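Peptide ABC transporter permease (Staphylococcus hominis, PDB 6HZP) probably uses the proton gradient to carry small peptides and peptide-like prodrugs into the cell, and binds 5-aminolevulinic acid. Local coordinates at residues A[269-274]-A[427-432]; A[90-95]-A[191-196]. All coordinates share one frame; numbering follows the deposited sequence.

Overall arrangement
Contact 1 lies at the surface, its centre about 23 Å from the centre of the chain. There the end of helix 249-273 meets the start of helix 430-451, and one phenylalanine is met by a methionine, a threonine methyl group and a serine. Contact 2 is buried and joins the middle of helix 178-204 to helix 87-106 in the N-terminal bundle, mainly through leucine, alanine and tyrosine. The two share no helix, and their nearest atoms are about 15 Å apart. Neither has a hydrogen bond across it; around contact 1, R282 of helix 279-303 bonds carbonyls at the end of helix 249-273, while around contact 2 the tyrosine hydroxyl is bonded to R88.

Contact 1. Residues A[269-274]-A[427-432]; sequences TTMLRS and KAFNAQ
The F429 ring reaches from the start of helix 430-451 to the last turn of helix 249-273, where M271, T270 and S274 meet it. Its CG stands anti to the carbonyl carbon (chi1 -68°), which sends the ring across the gap. M271 runs past it in the opposite direction: CG lies 3.7 Å from F429 CD2, approaching obliquely. With M271 CG anti to the carbonyl carbon and the chain extended at chi2, SD is set beside the phenylalanine. SD lies 5.5 Å from the centroid of the F429 ring and 47° off its normal, an oblique Met-aromatic contact. The bend at chi3 (-81°) then turns M271 CE to 4.2 Å from Q432 O. Q432 starts toward helix 249-273, but its amide leads away. In the major facilitator fold of this POT-family transporter, helices 217-243 and 249-273 form the extra hairpin between the two six-helix bundles, so the contact ties the end of that hairpin to the C-terminal bundle, probably on the cytoplasmic side. The T270 and F429 side chains cross at about a right angle, with T270 CG2 3.9 Å from F429 CE2, oblique to the ring. T270 OG1 is turned back onto I266 O of its own helix, so it is the methyl group that faces the phenylalanine. S274, the first residue beyond the helix, places OG at the ring edge, near its plane, 3.4 Å from F429 CE1; CB follows at 3.6 Å from F429 CZ. That hydroxyl accepts a hydrogen bond from D276 N in the following turn. R282 donates to the carbonyls of both L272 and S274, linking the C-terminal end of helix 249-273 to helix 279-303. V285 of the latter touches M271, while V277 lies against F429.

Contact 2. Residues A[90-95]-A[191-196]; sequences ATLLGA and LGLVWY
L193 meets A95 and L92 of helix 87-106 through one methyl group, CD1. Its CG lies anti to the backbone N (chi1 -174°), which brings CD1 up to helix 87-106. CD1 reaches 3.6 Å from A95 CB, where the short alanine side chain lets it come close. The same methyl group lies 4.1 Å from L92 CD1, the two leucines crossing at about a right angle; V96 and I99, further along helix 87-106, also touch L193. This is packing within the N-terminal six-helix bundle of the major facilitator fold, where helices 87-106 and 178-204 run nearly antiparallel: over the short segments their axes make an angle of 150° and approach to 10.9 Å, a gap bridged by side chains. One turn after L193, Y196 also starts toward helix 87-106, and its ring meets L92 and T91. L92 CD1 lies 4.3 Å from Y196 CE1, so this methyl group touches both L193 and the tyrosine, and T91 CG2 is 4.4 Å from Y196 CE2. Both approaches to the ring are oblique. Beyond the ring, Y196 OH is hydrogen-bonded to R88 NE, while T91 OG1 is bonded to T87 O within its own helix.

Contact 1. Residues A[269-274]-A[427-432]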
loop_
_atom_site.group_PDB
_atom_site.type_symbol
_atom_site.label_atom_id
_atom_site.label_comp_id
_atom_site.label_asym_id
_atom_site.label_seq_id
_atom_site.Cartn_x
_atom_site.Cartn_y
_atom_site.Cartn_z
ATOM N N THR A 269 2.324 -0.345 22.881
ATOM C CA THR A 269 2.001 -0.392 24.311
ATOM C C THR A 269 1.600 -1.798 24.774
ATOM O O THR A 269 1.980 -2.187 25.876
ATOM C CB THR A 269 0.929 0.656 24.657
ATOM O OG1 THR A 269 1.351 1.930 24.168
ATOM C CG2 THR A 269 0.667 0.759 26.158
ATOM N N THR A 270 0.866 -2.565 23.942
ATOM C CA THR A 270 0.465 -3.938 24.283
ATOM C C THR A 270 1.702 -4.837 24.371
ATOM O O THR A 270 1.866 -5.535 25.364
ATOM C CB THR A 270 -0.559 -4.465 23.267
ATOM O OG1 THR A 270 -1.713 -3.629 23.310
ATOM C CG2 THR A 270 -0.975 -5.904 23.534
ATOM N N MET A 271 2.574 -4.798 23.346
ATOM C CA MET A 271 3.813 -5.590 23.316
ATOM C C MET A 271 4.775 -5.252 24.473
ATOM O O MET A 271 5.433 -6.158 24.986
ATOM C CB MET A 271 4.542 -5.440 21.964
ATOM C CG MET A 271 3.996 -6.350 20.889
ATOM S SD MET A 271 4.755 -6.092 19.268
ATOM C CE MET A 271 3.831 -4.684 18.705
ATOM N N LEU A 272 4.864 -3.970 24.876
ATOM C CA LEU A 272 5.747 -3.561 25.973
ATOM C C LEU A 272 5.146 -3.921 27.346
ATOM O O LEU A 272 5.871 -4.419 28.207
ATOM C CB LEU A 272 6.074 -2.058 25.889
ATOM C CG LEU A 272 6.872 -1.610 24.652
ATOM C CD1 LEU A 272 6.894 -0.100 24.538
ATOM C CD2 LEU A 272 8.290 -2.145 24.668
ATOM N N ARG A 273 3.824 -3.712 27.535
ATOM C CA ARG A 273 3.140 -4.032 28.797
ATOM C C ARG A 273 2.817 -5.531 28.984
ATOM O O ARG A 273 2.367 -5.901 30.068
ATOM C CB ARG A 273 1.849 -3.199 28.951
ATOM C CG ARG A 273 2.110 -1.712 29.134
ATOM C CD ARG A 273 0.846 -0.905 29.384
ATOM N NE ARG A 273 0.335 -1.071 30.753
ATOM C CZ ARG A 273 -0.644 -1.895 31.137
ATOM N NH1 ARG A 273 -1.264 -2.672 30.250
ATOM N NH2 ARG A 273 -1.008 -1.950 32.412
ATOM N N SER A 274 3.027 -6.393 27.967
ATOM C CA SER A 274 2.715 -7.821 28.096
ATOM C C SER A 274 3.676 -8.559 29.025
ATOM O O SER A 274 4.820 -8.140 29.205
ATOM C CB SER A 274 2.712 -8.503 26.731
ATOM O OG SER A 274 2.392 -9.882 26.840
ATOM N N LYS A 427 7.934 -13.923 20.364
ATOM C CA LYS A 427 7.363 -15.261 20.125
ATOM C C LYS A 427 5.822 -15.266 20.090
ATOM O O LYS A 427 5.246 -15.920 19.223
ATOM C CB LYS A 427 7.870 -16.253 21.194
ATOM C CG LYS A 427 7.554 -17.726 20.915
ATOM C CD LYS A 427 7.685 -18.569 22.180
ATOM C CE LYS A 427 7.263 -20.006 21.990
ATOM N NZ LYS A 427 8.292 -20.808 21.278
ATOM N N ALA A 428 5.163 -14.545 21.020
ATOM C CA ALA A 428 3.694 -14.499 21.111
ATOM C C ALA A 428 3.023 -13.384 20.285
ATOM O O ALA A 428 1.797 -13.400 20.158
ATOM C CB ALA A 428 3.282 -14.364 22.572
ATOM N N PHE A 429 3.800 -12.418 19.749
ATOM C CA PHE A 429 3.275 -11.260 19.025
ATOM C C PHE A 429 3.797 -11.169 17.582
ATOM O O PHE A 429 4.153 -10.082 17.123
ATOM C CB PHE A 429 3.607 -9.988 19.829
ATOM C CG PHE A 429 2.852 -9.897 21.132
ATOM C CD1 PHE A 429 3.357 -10.473 22.289
ATOM C CD2 PHE A 429 1.640 -9.228 21.204
ATOM C CE1 PHE A 429 2.651 -10.399 23.489
ATOM C CE2 PHE A 429 0.941 -9.148 22.405
ATOM C CZ PHE A 429 1.448 -9.737 23.539
ATOM N N ASN A 430 3.782 -12.295 16.845
ATOM C CA ASN A 430 4.240 -12.323 15.449
ATOM C C ASN A 430 3.245 -11.609 14.548
ATOM O O ASN A 430 3.652 -10.746 13.771
ATOM C CB ASN A 430 4.462 -13.752 14.960
ATOM C CG ASN A 430 5.549 -14.486 15.703
ATOM O OD1 ASN A 430 5.296 -15.498 16.364
ATOM N ND2 ASN A 430 6.782 -14.013 15.600
ATOM N N ALA A 431 1.943 -11.938 14.672
ATOM C CA ALA A 431 0.876 -11.297 13.886
ATOM C C ALA A 431 0.756 -9.800 14.214
ATOM O O ALA A 431 0.475 -9.003 13.320
ATOM C CB ALA A 431 -0.453 -11.987 14.139
ATOM N N GLN A 432 0.985 -9.428 15.489
ATOM C CA GLN A 432 0.958 -8.034 15.941
ATOM C C GLN A 432 2.174 -7.256 15.401
ATOM O O GLN A 432 2.049 -6.056 15.150
ATOM C CB GLN A 432 0.899 -7.947 17.481
ATOM C CG GLN A 432 -0.470 -8.288 18.093
ATOM C CD GLN A 432 -0.685 -9.763 18.388
ATOM O OE1 GLN A 432 -0.072 -10.653 17.787
ATOM N NE2 GLN A 432 -1.585 -10.060 19.311
#

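Contact 2. Residues A[90-95]-A[191-196]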
loop_
_atom_site.group_PDB
_atom_site.type_symbol
_atom_site.label_atom_id
_atom_site.label_comp_id
_atom_site.label_asym_id
_atom_site.label_seq_id
_atom_site.Cartn_x
_atom_site.Cartn_y
_atom_site.Cartn_z
ATOM N N ALA A 90 -12.066 -15.996 2.876
ATOM C CA ALA A 90 -11.814 -14.555 2.919
ATOM C C ALA A 90 -11.282 -14.066 1.564
ATOM O O ALA A 90 -11.706 -13.006 1.098
ATOM C CB ALA A 90 -10.823 -14.221 4.024
ATOM N N THR A 91 -10.381 -14.847 0.919
ATOM C CA THR A 91 -9.813 -14.511 -0.402
ATOM C C THR A 91 -10.923 -14.450 -1.461
ATOM O O THR A 91 -11.040 -13.449 -2.168
ATOM C CB THR A 91 -8.722 -15.531 -0.791
ATOM O OG1 THR A 91 -7.657 -15.446 0.149
ATOM C CG2 THR A 91 -8.159 -15.306 -2.196
ATOM N N LEU A 92 -11.739 -15.518 -1.551
ATOM C CA LEU A 92 -12.850 -15.604 -2.501
ATOM C C LEU A 92 -13.878 -14.493 -2.252
ATOM O O LEU A 92 -14.257 -13.811 -3.200
ATOM C CB LEU A 92 -13.519 -16.991 -2.409
ATOM C CG LEU A 92 -14.711 -17.241 -3.339
ATOM C CD1 LEU A 92 -14.329 -17.041 -4.807
ATOM C CD2 LEU A 92 -15.273 -18.628 -3.113
ATOM N N LEU A 93 -14.301 -14.291 -0.985
ATOM C CA LEU A 93 -15.261 -13.233 -0.632
ATOM C C LEU A 93 -14.682 -11.848 -0.948
ATOM O O LEU A 93 -15.362 -11.039 -1.567
ATOM C CB LEU A 93 -15.655 -13.310 0.856
ATOM C CG LEU A 93 -16.532 -12.166 1.397
ATOM C CD1 LEU A 93 -17.806 -12.007 0.585
ATOM C CD2 LEU A 93 -16.874 -12.393 2.855
ATOM N N GLY A 94 -13.443 -11.604 -0.525
ATOM C CA GLY A 94 -12.749 -10.352 -0.777
ATOM C C GLY A 94 -12.627 -10.056 -2.259
ATOM O O GLY A 94 -12.904 -8.931 -2.689
ATOM N N ALA A 95 -12.282 -11.081 -3.068
ATOM C CA ALA A 95 -12.177 -10.923 -4.524
ATOM C C ALA A 95 -13.522 -10.507 -5.155
ATOM O O ALA A 95 -13.521 -9.657 -6.037
ATOM C CB ALA A 95 -11.677 -12.209 -5.162
ATOM N N LEU A 191 -10.898 -11.952 -14.646
ATOM C CA LEU A 191 -9.972 -13.002 -15.121
ATOM C C LEU A 191 -9.314 -13.722 -13.921
ATOM O O LEU A 191 -9.265 -14.950 -13.895
ATOM C CB LEU A 191 -8.863 -12.428 -16.027
ATOM C CG LEU A 191 -9.251 -12.206 -17.480
ATOM C CD1 LEU A 191 -8.653 -10.916 -18.028
ATOM C CD2 LEU A 191 -8.830 -13.381 -18.341
ATOM N N GLY A 192 -8.832 -12.940 -12.952
ATOM C CA GLY A 192 -8.224 -13.443 -11.727
ATOM C C GLY A 192 -9.168 -14.303 -10.907
ATOM O O GLY A 192 -8.764 -15.359 -10.419
ATOM N N LEU A 193 -10.450 -13.883 -10.784
ATOM C CA LEU A 193 -11.465 -14.643 -10.040
ATOM C C LEU A 193 -11.826 -15.956 -10.751
ATOM O O LEU A 193 -11.925 -16.983 -10.085
ATOM C CB LEU A 193 -12.727 -13.799 -9.808
ATOM C CG LEU A 193 -13.802 -14.458 -8.916
ATOM C CD1 LEU A 193 -13.697 -13.979 -7.485
ATOM C CD2 LEU A 193 -15.196 -14.229 -9.467
ATOM N N VAL A 194 -12.021 -15.931 -12.081
ATOM C CA VAL A 194 -12.347 -17.141 -12.844
ATOM C C VAL A 194 -11.195 -18.168 -12.767
ATOM O O VAL A 194 -11.468 -19.364 -12.649
ATOM C CB VAL A 194 -12.764 -16.808 -14.310
ATOM C CG1 VAL A 194 -12.790 -18.053 -15.201
ATOM C CG2 VAL A 194 -14.123 -16.119 -14.334
ATOM N N TRP A 195 -9.930 -17.703 -12.787
ATOM C CA TRP A 195 -8.761 -18.583 -12.711
ATOM C C TRP A 195 -8.679 -19.280 -11.338
ATOM O O TRP A 195 -8.373 -20.478 -11.282
ATOM C CB TRP A 195 -7.476 -17.802 -13.012
ATOM C CG TRP A 195 -6.330 -18.661 -13.456
ATOM C CD1 TRP A 195 -5.281 -19.086 -12.694
ATOM C CD2 TRP A 195 -6.033 -19.056 -14.803
ATOM N NE1 TRP A 195 -4.387 -19.788 -13.470
ATOM C CE2 TRP A 195 -4.841 -19.811 -14.765
ATOM C CE3 TRP A 195 -6.686 -18.886 -16.037
ATOM C CZ2 TRP A 195 -4.282 -20.388 -15.912
ATOM C CZ3 TRP A 195 -6.145 -19.487 -17.168
ATOM C CH2 TRP A 195 -4.950 -20.215 -17.101
ATOM N N TYR A 196 -8.999 -18.553 -10.243
ATOM C CA TYR A 196 -9.033 -19.132 -8.892
ATOM C C TYR A 196 -10.139 -20.189 -8.846
ATOM O O TYR A 196 -9.901 -21.316 -8.398
ATOM C CB TYR A 196 -9.310 -18.052 -7.825
ATOM C CG TYR A 196 -9.494 -18.603 -6.427
ATOM C CD1 TYR A 196 -10.741 -19.032 -5.984
ATOM C CD2 TYR A 196 -8.427 -18.677 -5.538
ATOM C CE1 TYR A 196 -10.910 -19.582 -4.715
ATOM C CE2 TYR A 196 -8.591 -19.192 -4.251
ATOM C CZ TYR A 196 -9.836 -19.642 -3.842
ATOM O OH TYR A 196 -10.001 -20.123 -2.560
#